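Local structure of hypothetical protein PH0226 (Pyrococcus horikoshii, 1VE3) at residues G40-L45 / Y106-D111; C47-F52 / I73-E78; F52-E57 / S85-I90; K137-F142 / L221-P226. The protein binds S-adenosylmethionine and is probably a methyltransferase, although the substrate that would receive the methyl group is not known. All coordinates share one frame; numbering follows the deposited sequence.

Interactions 1 and 4 are two strand pairings of one mixed sheet, with centres about 9 Å apart and joined where strand 104-110 meets strand 136-143: V107 O lies 2.9 Å from I139 N, a probable hydrogen bond. Interactions 2 and 3 lie on the other side of interaction 1. They share F52, use helix 51-58 and have centres about 8 Å apart; R77 NH2 of interaction 2 makes a probable hydrogen bond of 2.8 Å to F89 O of interaction 3. Another, D44 OD2 of interaction 1 to S53 OG of interaction 3 at 2.8 Å, ties helix to strand. S-adenosylmethionine touches interactions 1 and 2, while the Y141 side chain of interaction 4 is about 7 Å from it.

Interaction 1 (G40-L45 / Y106-D111); sequences GKVLDL and YVIFID. With SAM (S-adenosylmethionine), chain C.
L43 is bonded through both its N and its O to the neighbouring strand: its N donates to Y106 O at 2.8 Å, and its O takes the N-H of I108 at 2.8 Å. Y106 N also gives to K41 O and L45 N to I108 O, making four backbone bonds between the strands. On one face the V42 CG2 methyl meets Y106 CB at 3.8 Å. Farther along, I108 crosses the D44 carboxylate, its CG1 3.6 Å from D44 OD1; a chi1 of 64° sets that branch between backbone N and carbonyl carbon and aims it at D44, while CG2 goes to V42. The reverse face carries L43 and V107 side by side, L43 CB 3.9 Å from V107 CG2, and beyond them the F109 ring turns its edge to L45, with CD1 3.5 Å from L45 O.

These are the first and fourth strands of the Rossmann-like class I methyltransferase sheet, parallel neighbours whose C-terminal ends face the cofactor, as is usual in that fold. There a water accepts the N-H of I110 at 3.0 Å and lies within bonding distance of both L45 O and D44 OD1, bridging L45 O and I110 N where the next direct backbone bond of the pair would fall. I110 O accepts from the SAM amino N at 3.1 Å.

In the next shell, S53 OG is bonded to D44 OD2, the second carboxylate oxygen, and K38 O holds the Y106 hydroxyl. Helix 51-58 covers V42 and I108, helix 118-131 covers V107 and F109, and D111 makes a salt bridge to R24, which itself binds SAM.

Interaction 2 (C47-F52 / I73-E78); sequences CGVGGF and IRKARE. With SAM (S-adenosylmethionine), chain C.
C47 SG and I73 CD1 make an apolar contact 4.1 Å long. The bond from CA to CB of I73 leads off from C47, but with both side-chain torsions near -60° the chain doubles back and brings CD1 to the sulfur. At the more open side V49 lies alongside K75, its CG1 4.0 Å from K75 CB and equally near CD; the extended lysine then carries its amino group away from the contact.

Backbone contacts fill the middle. A76 is small enough for the two chains to come very close: V49 O lies 3.4 Å from A76 CA in a CA-H...O contact of 144°, and the A76 CB methyl also rests against that carbonyl. No hydrogen bond links the two segments. The loop 47-50 is held by its own bond instead, G50 N to C47 O at 3.0 Å, closing a type II' turn.

That turn belongs to the glycine-rich first motif of Rossmann-like methyltransferases, here running on from strand 41-45 into helix 51-58, with G50 as the N-cap. G48 takes a positive phi of 64°, a conformation suited to glycine.

Cofactor contacts lie along the same loop. C47 O is 3.7 Å from SAM CA, G48 CA 3.7 Å from the ribose O3', and F52 CE2 3.7 Å from the carboxylate OXT. G48 N is hydrogen-bonded to D67 OD2, while the other oxygen of D67 binds SAM. On the side of helix 70-82 turned from the loop, the R77 guanidinium is covered on one face by I73 CG2 and bonds through NH2 to F89 O.

Interaction 3 (F52-E57 / S85-I90); sequences FSFLLE and SNVEFI
E57 reaches from the helix to the loop ahead of strand 88-91 and takes the backbone N-H of N86 on OE2, at 2.6 Å and 145°, the donor meeting the oxygen almost head-on. The reach depends on the glutamate's shape: CG is turned opposite the backbone N (chi1 175°) and the rest of the chain is stretched out. S85 points its hydroxyl at the same carboxylate, but the model places the two groups too close together for the details of that bond to be trusted.

V87 packs against the glutamate, and its two methyls do different work. CG2 backs the acid, 3.7 Å from E57 CB and 3.4 Å from E57 OE2. CG1 turns instead to the helix, 3.8 Å from S53 CB, and also lies over the rim of one face of F89, two residues on in the chain. S53 directs its CB at V87, while its hydroxyl, turned beside its own backbone N, bonds to D44 of strand 41-45.

The aromatic pair F54 and F89 lies nearer the start of the helix segment. The two cross at about a right angle, planes at 78° and centroids 5.7 Å apart, with F54 CZ 3.6 Å from F89 CZ and the F54 CE1 corner near the plane of the F89 ring. F54 CD1 leans on S85 CB at 3.7 Å. Y79 and A80 of helix 70-82 also press on F54, and A76 on F89.

Helix 51-58, the first crossover helix after strand 41-45, thus reaches past strand 62-67 to strand 88-91, which ends this side of the Rossmann-like sheet of the methyltransferase fold.

Interaction 4 (K137-F142 / L221-P226); sequences KFIMYF and LTVYNP
I139 fits between two knobs of the partner strand: its CG2 is 3.8 Å from L221 CD1, and its CG1 4.2 Å from V223 CG2. L221 CD1 in turn drops into the dip between I139 and Y141, 4.1 Å from Y141 CB. At the end of this row K137 bends at chi3 (87°), laying its CE against V223 CG1 at 3.8 Å before NZ goes on to E210 and the carbonyl of Y35.

The reverse face is filled by larger groups. F138 and Y224 run side by side, CB to CB 3.9 Å, and F138 CD1 touches Y224 CD2. The T222 CG2 methyl lies over the rim of one face of the Y224 ring, while T222 OG1, bonded to E212, faces the edge of the F142 ring. Backbone bonds pair F138 with Y224 and M140, a selenomethionine, with T222; T222 N to M140 O is 2.9 Å long and nearly straight at 172°.

Strand 136-143 is flanked by parallel strand 104-110 on its other side. Strand 219-226 is bordered on its far side by antiparallel strand 207-215, which precedes it in the chain, in the 5-7-6 order of class I methyltransferases, and helix 196-203 covers M140, F142 and Y224.

Interaction 1 (G40-L45 / Y106-D111)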
# COMPACT_ATOMS: atom_id res chain seq x y z
N GLY A 40 19.11 -12.78 -11.99
CA GLY A 40 19.85 -13.91 -11.45
C GLY A 40 19.05 -14.68 -10.41
O GLY A 40 17.82 -14.57 -10.35
N LYS A 41 19.75 -15.45 -9.59
CA LYS A 41 19.10 -16.25 -8.55
C LYS A 41 19.02 -15.42 -7.26
O LYS A 41 20.04 -15.01 -6.71
CB LYS A 41 19.91 -17.52 -8.32
CG LYS A 41 19.16 -18.65 -7.67
CD LYS A 41 19.87 -19.97 -7.91
CE LYS A 41 19.07 -21.15 -7.41
NZ LYS A 41 19.65 -22.43 -7.88
N VAL A 42 17.80 -15.19 -6.78
CA VAL A 42 17.59 -14.40 -5.58
C VAL A 42 17.06 -15.18 -4.38
O VAL A 42 16.22 -16.06 -4.52
CB VAL A 42 16.62 -13.23 -5.85
CG1 VAL A 42 16.55 -12.32 -4.64
CG2 VAL A 42 17.06 -12.46 -7.08
N LEU A 43 17.56 -14.83 -3.19
CA LEU A 43 17.11 -15.46 -1.96
C LEU A 43 16.40 -14.41 -1.10
O LEU A 43 17.00 -13.40 -0.71
CB LEU A 43 18.28 -16.05 -1.17
CG LEU A 43 17.90 -16.51 0.25
CD1 LEU A 43 16.95 -17.69 0.15
CD2 LEU A 43 19.15 -16.89 1.05
N ASP A 44 15.12 -14.63 -0.83
CA ASP A 44 14.33 -13.71 -0.01
C ASP A 44 14.40 -14.24 1.43
O ASP A 44 13.56 -15.05 1.84
CB ASP A 44 12.88 -13.66 -0.49
CG ASP A 44 12.09 -12.52 0.12
OD1 ASP A 44 12.60 -11.88 1.06
OD2 ASP A 44 10.96 -12.25 -0.34
N LEU A 45 15.40 -13.80 2.18
CA LEU A 45 15.59 -14.25 3.55
C LEU A 45 14.58 -13.59 4.49
O LEU A 45 14.50 -12.36 4.57
CB LEU A 45 17.03 -13.96 3.98
CG LEU A 45 17.56 -14.75 5.18
CD1 LEU A 45 17.29 -16.23 5.00
CD2 LEU A 45 19.05 -14.49 5.32
N TYR A 106 21.83 -12.82 -5.53
CA TYR A 106 21.24 -11.81 -4.67
C TYR A 106 20.57 -12.44 -3.46
O TYR A 106 20.08 -13.57 -3.52
CB TYR A 106 20.15 -11.00 -5.39
CG TYR A 106 20.58 -10.21 -6.59
CD1 TYR A 106 20.48 -10.75 -7.87
CD2 TYR A 106 21.05 -8.90 -6.46
CE1 TYR A 106 20.83 -10.01 -8.99
CE2 TYR A 106 21.41 -8.15 -7.57
CZ TYR A 106 21.29 -8.71 -8.84
OH TYR A 106 21.64 -7.97 -9.95
N VAL A 107 20.55 -11.68 -2.38
CA VAL A 107 19.92 -12.09 -1.14
C VAL A 107 19.32 -10.80 -0.61
O VAL A 107 20.04 -9.86 -0.32
CB VAL A 107 20.95 -12.62 -0.12
CG1 VAL A 107 20.29 -12.79 1.23
CG2 VAL A 107 21.51 -13.95 -0.60
N ILE A 108 17.99 -10.76 -0.51
CA ILE A 108 17.33 -9.56 0.02
C ILE A 108 16.85 -9.87 1.42
O ILE A 108 16.41 -10.99 1.71
CB ILE A 108 16.15 -9.12 -0.88
CG1 ILE A 108 15.05 -10.18 -0.90
CG2 ILE A 108 16.66 -8.86 -2.29
CD1 ILE A 108 13.82 -9.79 -1.72
N PHE A 109 16.93 -8.87 2.28
CA PHE A 109 16.59 -8.99 3.70
C PHE A 109 15.88 -7.68 4.06
O PHE A 109 16.52 -6.64 4.29
CB PHE A 109 17.91 -9.18 4.47
CG PHE A 109 17.75 -9.50 5.92
CD1 PHE A 109 16.90 -10.52 6.34
CD2 PHE A 109 18.51 -8.83 6.87
CE1 PHE A 109 16.81 -10.86 7.68
CE2 PHE A 109 18.43 -9.16 8.22
CZ PHE A 109 17.59 -10.19 8.63
N ILE A 110 14.55 -7.74 4.12
CA ILE A 110 13.74 -6.56 4.38
C ILE A 110 12.94 -6.52 5.68
O ILE A 110 12.29 -7.49 6.05
CB ILE A 110 12.77 -6.34 3.19
CG1 ILE A 110 13.59 -6.15 1.90
CG2 ILE A 110 11.85 -5.16 3.45
CD1 ILE A 110 12.75 -5.99 0.64
N ASP A 111 12.98 -5.38 6.37
CA ASP A 111 12.24 -5.16 7.61
C ASP A 111 12.22 -6.37 8.54
O ASP A 111 11.15 -6.78 8.97
CB ASP A 111 10.78 -4.79 7.31
CG ASP A 111 10.62 -3.40 6.71
OD1 ASP A 111 11.16 -2.43 7.29
OD2 ASP A 111 9.93 -3.27 5.66
N SAM C . 10.76 -9.65 4.38
CA SAM C . 9.36 -9.61 4.90
C SAM C . 8.61 -8.46 4.23
O SAM C . 7.43 -8.64 3.92
OXT SAM C . 9.29 -7.40 4.04
CB SAM C . 9.43 -9.36 6.37
CG SAM C . 8.26 -9.83 7.09
SD SAM C . 8.31 -9.53 8.90
CE SAM C . 8.38 -7.87 9.10
C5' SAM C . 9.79 -10.39 9.47
C4' SAM C . 9.86 -11.98 9.22
O4' SAM C . 11.14 -12.50 9.74
C3' SAM C . 8.84 -12.78 10.01
O3' SAM C . 8.01 -13.26 8.84
C2' SAM C . 9.46 -14.00 10.59
O2' SAM C . 8.87 -15.27 10.58
C1' SAM C . 10.90 -13.87 9.97
N9 SAM C . 11.95 -14.44 10.84
C8 SAM C . 12.26 -14.24 12.18
N7 SAM C . 13.29 -14.95 12.59
C5 SAM C . 13.67 -15.65 11.49
C6 SAM C . 14.73 -16.63 11.22
N6 SAM C . 15.60 -17.02 12.17
N1 SAM C . 14.85 -17.18 9.93
C2 SAM C . 13.98 -16.80 8.94
N3 SAM C . 12.97 -15.90 9.08
C4 SAM C . 12.85 -15.35 10.38
O HOH W 1 13.49 -10.37 3.20

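Interaction 2 (C47-F52 / I73-E78)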
# COMPACT_ATOMS: atom_id res chain seq x y z
N CYS A 47 11.25 -14.02 4.22
CA CYS A 47 10.31 -13.51 3.22
C CYS A 47 8.89 -13.15 3.65
O CYS A 47 8.16 -12.51 2.90
CB CYS A 47 10.22 -14.50 2.05
SG CYS A 47 9.61 -16.13 2.53
N GLY A 48 8.50 -13.57 4.85
CA GLY A 48 7.15 -13.26 5.29
C GLY A 48 6.15 -13.96 4.39
O GLY A 48 6.27 -15.16 4.13
N VAL A 49 5.17 -13.21 3.87
CA VAL A 49 4.17 -13.81 3.00
C VAL A 49 4.58 -13.83 1.52
O VAL A 49 3.77 -14.18 0.65
CB VAL A 49 2.77 -13.13 3.19
CG1 VAL A 49 2.26 -13.42 4.60
CG2 VAL A 49 2.86 -11.64 2.97
N GLY A 50 5.83 -13.47 1.24
CA GLY A 50 6.34 -13.51 -0.12
C GLY A 50 6.09 -12.34 -1.06
O GLY A 50 6.36 -12.44 -2.26
N GLY A 51 5.59 -11.23 -0.53
CA GLY A 51 5.33 -10.09 -1.38
C GLY A 51 6.48 -9.63 -2.26
O GLY A 51 6.30 -9.40 -3.46
N PHE A 52 7.67 -9.49 -1.69
CA PHE A 52 8.81 -9.03 -2.49
C PHE A 52 9.33 -10.11 -3.42
O PHE A 52 10.04 -9.82 -4.38
CB PHE A 52 9.91 -8.50 -1.57
CG PHE A 52 9.61 -7.15 -1.00
CD1 PHE A 52 9.85 -6.00 -1.73
CD2 PHE A 52 9.00 -7.03 0.25
CE1 PHE A 52 9.49 -4.75 -1.24
CE2 PHE A 52 8.63 -5.78 0.75
CZ PHE A 52 8.88 -4.64 0.01
N ILE A 73 4.91 -19.01 5.68
CA ILE A 73 5.14 -19.85 4.52
C ILE A 73 3.84 -20.41 3.95
O ILE A 73 3.67 -20.47 2.73
CB ILE A 73 6.10 -21.01 4.87
CG1 ILE A 73 7.47 -20.44 5.27
CG2 ILE A 73 6.26 -21.95 3.69
CD1 ILE A 73 8.13 -19.61 4.18
N ARG A 74 2.92 -20.81 4.82
CA ARG A 74 1.64 -21.34 4.37
C ARG A 74 0.88 -20.29 3.55
O ARG A 74 0.38 -20.59 2.47
CB ARG A 74 0.78 -21.78 5.56
CG ARG A 74 -0.49 -22.54 5.15
CD ARG A 74 -1.27 -23.05 6.35
NE ARG A 74 -1.62 -21.98 7.28
CZ ARG A 74 -1.02 -21.77 8.45
NH1 ARG A 74 -0.03 -22.56 8.85
NH2 ARG A 74 -1.40 -20.76 9.21
N LYS A 75 0.81 -19.06 4.06
CA LYS A 75 0.12 -18.00 3.33
C LYS A 75 0.85 -17.68 2.03
O LYS A 75 0.23 -17.40 1.00
CB LYS A 75 0.04 -16.72 4.17
CG LYS A 75 -1.13 -16.61 5.13
CD LYS A 75 -1.18 -15.20 5.72
CE LYS A 75 -2.20 -15.09 6.85
NZ LYS A 75 -2.20 -13.73 7.47
N ALA A 76 2.18 -17.72 2.07
CA ALA A 76 2.99 -17.43 0.90
C ALA A 76 2.59 -18.34 -0.25
O ALA A 76 2.37 -17.88 -1.37
CB ALA A 76 4.47 -17.61 1.22
N ARG A 77 2.49 -19.63 0.04
CA ARG A 77 2.11 -20.61 -0.97
C ARG A 77 0.74 -20.34 -1.58
O ARG A 77 0.57 -20.45 -2.79
CB ARG A 77 2.19 -22.01 -0.36
CG ARG A 77 3.63 -22.47 -0.19
CD ARG A 77 3.80 -23.64 0.74
NE ARG A 77 5.20 -24.03 0.81
CZ ARG A 77 5.73 -24.79 1.75
NH1 ARG A 77 4.98 -25.27 2.73
NH2 ARG A 77 7.03 -25.08 1.71
N GLU A 78 -0.23 -19.98 -0.75
CA GLU A 78 -1.56 -19.68 -1.26
C GLU A 78 -1.51 -18.46 -2.17
O GLU A 78 -2.23 -18.40 -3.18
CB GLU A 78 -2.53 -19.44 -0.11
CG GLU A 78 -2.71 -20.65 0.78
CD GLU A 78 -3.61 -20.37 1.96
OE1 GLU A 78 -4.79 -20.01 1.74
OE2 GLU A 78 -3.14 -20.52 3.11
N SAM C . 10.76 -9.65 4.38
CA SAM C . 9.36 -9.61 4.90
C SAM C . 8.61 -8.46 4.23
O SAM C . 7.43 -8.64 3.92
OXT SAM C . 9.29 -7.40 4.04
CB SAM C . 9.43 -9.36 6.37
CG SAM C . 8.26 -9.83 7.09
SD SAM C . 8.31 -9.53 8.90
CE SAM C . 8.38 -7.87 9.10
C5' SAM C . 9.79 -10.39 9.47
C4' SAM C . 9.86 -11.98 9.22
O4' SAM C . 11.14 -12.50 9.74
C3' SAM C . 8.84 -12.78 10.01
O3' SAM C . 8.01 -13.26 8.84
C2' SAM C . 9.46 -14.00 10.59
O2' SAM C . 8.87 -15.27 10.58
C1' SAM C . 10.90 -13.87 9.97
N9 SAM C . 11.95 -14.44 10.84
C8 SAM C . 12.26 -14.24 12.18
N7 SAM C . 13.29 -14.95 12.59
C5 SAM C . 13.67 -15.65 11.49
C6 SAM C . 14.73 -16.63 11.22
N6 SAM C . 15.60 -17.02 12.17
N1 SAM C . 14.85 -17.18 9.93
C2 SAM C . 13.98 -16.80 8.94
N3 SAM C . 12.97 -15.90 9.08
C4 SAM C . 12.85 -15.35 10.38

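Interaction 3 (F52-E57 / S85-I90)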
# COMPACT_ATOMS: atom_id res chain seq x y z
N PHE A 52 7.67 -9.49 -1.69
CA PHE A 52 8.81 -9.03 -2.49
C PHE A 52 9.33 -10.11 -3.42
O PHE A 52 10.04 -9.82 -4.38
CB PHE A 52 9.91 -8.50 -1.57
CG PHE A 52 9.61 -7.15 -1.00
CD1 PHE A 52 9.85 -6.00 -1.73
CD2 PHE A 52 9.00 -7.03 0.25
CE1 PHE A 52 9.49 -4.75 -1.24
CE2 PHE A 52 8.63 -5.78 0.75
CZ PHE A 52 8.88 -4.64 0.01
N SER A 53 8.97 -11.36 -3.15
CA SER A 53 9.39 -12.45 -4.01
C SER A 53 8.63 -12.33 -5.34
O SER A 53 9.23 -12.26 -6.40
CB SER A 53 9.09 -13.80 -3.35
OG SER A 53 9.91 -13.99 -2.21
N PHE A 54 7.30 -12.28 -5.25
CA PHE A 54 6.47 -12.15 -6.44
C PHE A 54 6.90 -10.94 -7.26
O PHE A 54 6.94 -10.98 -8.48
CB PHE A 54 5.00 -12.03 -6.04
CG PHE A 54 4.51 -13.17 -5.19
CD1 PHE A 54 4.76 -14.48 -5.57
CD2 PHE A 54 3.85 -12.93 -3.99
CE1 PHE A 54 4.37 -15.55 -4.77
CE2 PHE A 54 3.45 -13.99 -3.18
CZ PHE A 54 3.71 -15.30 -3.57
N LEU A 55 7.23 -9.85 -6.57
CA LEU A 55 7.67 -8.65 -7.27
C LEU A 55 8.91 -8.93 -8.12
O LEU A 55 8.97 -8.56 -9.30
CB LEU A 55 7.99 -7.53 -6.28
CG LEU A 55 8.58 -6.27 -6.91
CD1 LEU A 55 7.55 -5.64 -7.83
CD2 LEU A 55 9.01 -5.30 -5.83
N LEU A 56 9.91 -9.58 -7.52
CA LEU A 56 11.14 -9.89 -8.24
C LEU A 56 10.90 -10.91 -9.34
O LEU A 56 11.46 -10.81 -10.43
CB LEU A 56 12.22 -10.42 -7.29
CG LEU A 56 12.88 -9.42 -6.32
CD1 LEU A 56 14.07 -10.09 -5.64
CD2 LEU A 56 13.35 -8.19 -7.09
N GLU A 57 10.06 -11.90 -9.05
CA GLU A 57 9.73 -12.93 -10.02
C GLU A 57 9.14 -12.33 -11.29
O GLU A 57 9.39 -12.82 -12.39
CB GLU A 57 8.74 -13.93 -9.43
CG GLU A 57 8.26 -14.97 -10.44
CD GLU A 57 7.03 -15.71 -9.97
OE1 GLU A 57 6.01 -15.04 -9.69
OE2 GLU A 57 7.08 -16.95 -9.89
N SER A 85 2.45 -18.39 -9.37
CA SER A 85 3.86 -18.08 -9.27
C SER A 85 4.71 -19.34 -9.13
O SER A 85 4.26 -20.34 -8.57
CB SER A 85 4.10 -17.18 -8.05
OG SER A 85 5.47 -16.86 -7.90
N ASN A 86 5.93 -19.28 -9.64
CA ASN A 86 6.86 -20.40 -9.57
C ASN A 86 7.89 -20.22 -8.47
O ASN A 86 8.88 -20.96 -8.40
CB ASN A 86 7.57 -20.59 -10.92
CG ASN A 86 6.63 -21.02 -12.02
OD1 ASN A 86 5.98 -22.06 -11.92
ND2 ASN A 86 6.54 -20.22 -13.07
N VAL A 87 7.68 -19.23 -7.61
CA VAL A 87 8.59 -18.97 -6.50
C VAL A 87 8.46 -20.10 -5.49
O VAL A 87 7.35 -20.44 -5.07
CB VAL A 87 8.26 -17.64 -5.79
CG1 VAL A 87 9.19 -17.44 -4.60
CG2 VAL A 87 8.40 -16.49 -6.77
N GLU A 88 9.59 -20.69 -5.10
CA GLU A 88 9.59 -21.77 -4.13
C GLU A 88 9.81 -21.26 -2.72
O GLU A 88 10.83 -20.62 -2.43
CB GLU A 88 10.67 -22.80 -4.45
CG GLU A 88 10.86 -23.81 -3.32
CD GLU A 88 11.83 -24.92 -3.65
OE1 GLU A 88 12.99 -24.62 -4.02
OE2 GLU A 88 11.43 -26.10 -3.54
N PHE A 89 8.86 -21.55 -1.84
CA PHE A 89 8.95 -21.13 -0.46
C PHE A 89 9.37 -22.29 0.41
O PHE A 89 8.84 -23.40 0.30
CB PHE A 89 7.61 -20.57 0.01
CG PHE A 89 7.23 -19.30 -0.68
CD1 PHE A 89 7.93 -18.13 -0.43
CD2 PHE A 89 6.18 -19.28 -1.60
CE1 PHE A 89 7.60 -16.95 -1.09
CE2 PHE A 89 5.85 -18.10 -2.26
CZ PHE A 89 6.55 -16.94 -2.01
N ILE A 90 10.34 -22.04 1.28
CA ILE A 90 10.85 -23.07 2.18
C ILE A 90 10.89 -22.55 3.60
O ILE A 90 11.25 -21.40 3.85
CB ILE A 90 12.28 -23.49 1.78
CG1 ILE A 90 12.32 -23.92 0.32
CG2 ILE A 90 12.75 -24.62 2.67
CD1 ILE A 90 13.72 -24.25 -0.18

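Interaction 4 (K137-F142 / L221-P226)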
# COMPACT_ATOMS: atom_id res chain seq x y z
N LYS A 137 25.20 -9.92 -4.59
CA LYS A 137 24.90 -8.74 -3.79
C LYS A 137 23.91 -8.99 -2.66
O LYS A 137 22.90 -9.66 -2.84
CB LYS A 137 24.39 -7.62 -4.71
CG LYS A 137 25.46 -7.12 -5.66
CD LYS A 137 24.92 -6.52 -6.94
CE LYS A 137 24.60 -5.05 -6.79
NZ LYS A 137 24.29 -4.45 -8.12
N PHE A 138 24.24 -8.47 -1.48
CA PHE A 138 23.39 -8.58 -0.30
C PHE A 138 22.68 -7.24 -0.20
O PHE A 138 23.34 -6.21 -0.05
CB PHE A 138 24.24 -8.80 0.96
CG PHE A 138 23.45 -8.84 2.25
CD1 PHE A 138 23.98 -8.32 3.42
CD2 PHE A 138 22.19 -9.44 2.29
CE1 PHE A 138 23.27 -8.38 4.62
CE2 PHE A 138 21.47 -9.50 3.49
CZ PHE A 138 22.01 -8.97 4.65
N ILE A 139 21.36 -7.24 -0.27
CA ILE A 139 20.61 -5.99 -0.19
C ILE A 139 19.62 -6.01 0.97
O ILE A 139 18.65 -6.78 0.96
CB ILE A 139 19.83 -5.74 -1.50
CG1 ILE A 139 20.81 -5.57 -2.66
CG2 ILE A 139 18.93 -4.51 -1.36
CD1 ILE A 139 20.15 -5.45 -4.02
N MSE A 140 19.85 -5.17 1.98
CA MSE A 140 18.93 -5.13 3.11
C MSE A 140 18.35 -3.75 3.39
O MSE A 140 18.94 -2.71 3.09
CB MSE A 140 19.59 -5.73 4.38
CG MSE A 140 20.44 -4.82 5.26
SE MSE A 140 20.81 -5.65 7.03
CE MSE A 140 19.42 -4.80 8.04
N TYR A 141 17.14 -3.76 3.93
CA TYR A 141 16.44 -2.54 4.27
C TYR A 141 16.07 -2.67 5.73
O TYR A 141 15.50 -3.68 6.15
CB TYR A 141 15.17 -2.38 3.43
CG TYR A 141 14.28 -1.25 3.90
CD1 TYR A 141 14.59 0.08 3.61
CD2 TYR A 141 13.15 -1.51 4.66
CE1 TYR A 141 13.78 1.12 4.07
CE2 TYR A 141 12.33 -0.48 5.12
CZ TYR A 141 12.65 0.83 4.82
OH TYR A 141 11.84 1.84 5.30
N PHE A 142 16.41 -1.66 6.52
CA PHE A 142 16.11 -1.71 7.94
C PHE A 142 15.84 -0.32 8.46
O PHE A 142 16.14 0.69 7.80
CB PHE A 142 17.26 -2.34 8.74
CG PHE A 142 18.53 -1.52 8.74
CD1 PHE A 142 19.36 -1.49 7.62
CD2 PHE A 142 18.87 -0.75 9.85
CE1 PHE A 142 20.52 -0.71 7.60
CE2 PHE A 142 20.03 0.03 9.84
CZ PHE A 142 20.85 0.05 8.72
N LEU A 221 18.44 1.59 2.80
CA LEU A 221 18.53 0.48 1.87
C LEU A 221 20.02 0.41 1.61
O LEU A 221 20.61 1.37 1.11
CB LEU A 221 17.81 0.78 0.55
CG LEU A 221 17.99 -0.34 -0.46
CD1 LEU A 221 17.07 -1.49 -0.10
CD2 LEU A 221 17.70 0.16 -1.85
N THR A 222 20.64 -0.71 1.97
CA THR A 222 22.08 -0.86 1.78
C THR A 222 22.44 -2.00 0.83
O THR A 222 21.84 -3.07 0.88
CB THR A 222 22.79 -1.11 3.12
OG1 THR A 222 22.50 -0.05 4.02
CG2 THR A 222 24.30 -1.19 2.90
N VAL A 223 23.42 -1.76 -0.04
CA VAL A 223 23.87 -2.77 -0.98
C VAL A 223 25.27 -3.23 -0.58
O VAL A 223 26.21 -2.43 -0.52
CB VAL A 223 23.88 -2.22 -2.43
CG1 VAL A 223 24.34 -3.29 -3.40
CG2 VAL A 223 22.47 -1.75 -2.81
N TYR A 224 25.41 -4.52 -0.29
CA TYR A 224 26.68 -5.09 0.14
C TYR A 224 27.26 -6.14 -0.81
O TYR A 224 26.52 -6.85 -1.49
CB TYR A 224 26.52 -5.73 1.53
CG TYR A 224 26.42 -4.75 2.68
CD1 TYR A 224 27.50 -3.96 3.05
CD2 TYR A 224 25.24 -4.64 3.42
CE1 TYR A 224 27.42 -3.08 4.12
CE2 TYR A 224 25.14 -3.76 4.49
CZ TYR A 224 26.23 -2.98 4.84
OH TYR A 224 26.16 -2.11 5.90
N ASN A 225 28.59 -6.23 -0.83
CA ASN A 225 29.28 -7.22 -1.65
C ASN A 225 30.05 -8.09 -0.65
O ASN A 225 30.70 -7.57 0.25
CB ASN A 225 30.25 -6.54 -2.61
CG ASN A 225 29.55 -5.62 -3.60
OD1 ASN A 225 30.13 -4.65 -4.07
ND2 ASN A 225 28.30 -5.95 -3.92
N PRO A 226 29.98 -9.42 -0.81
CA PRO A 226 30.67 -10.37 0.06
C PRO A 226 32.19 -10.35 -0.06
O PRO A 226 32.73 -10.03 -1.12
CB PRO A 226 30.08 -11.71 -0.36
CG PRO A 226 29.86 -11.51 -1.82
CD PRO A 226 29.24 -10.13 -1.87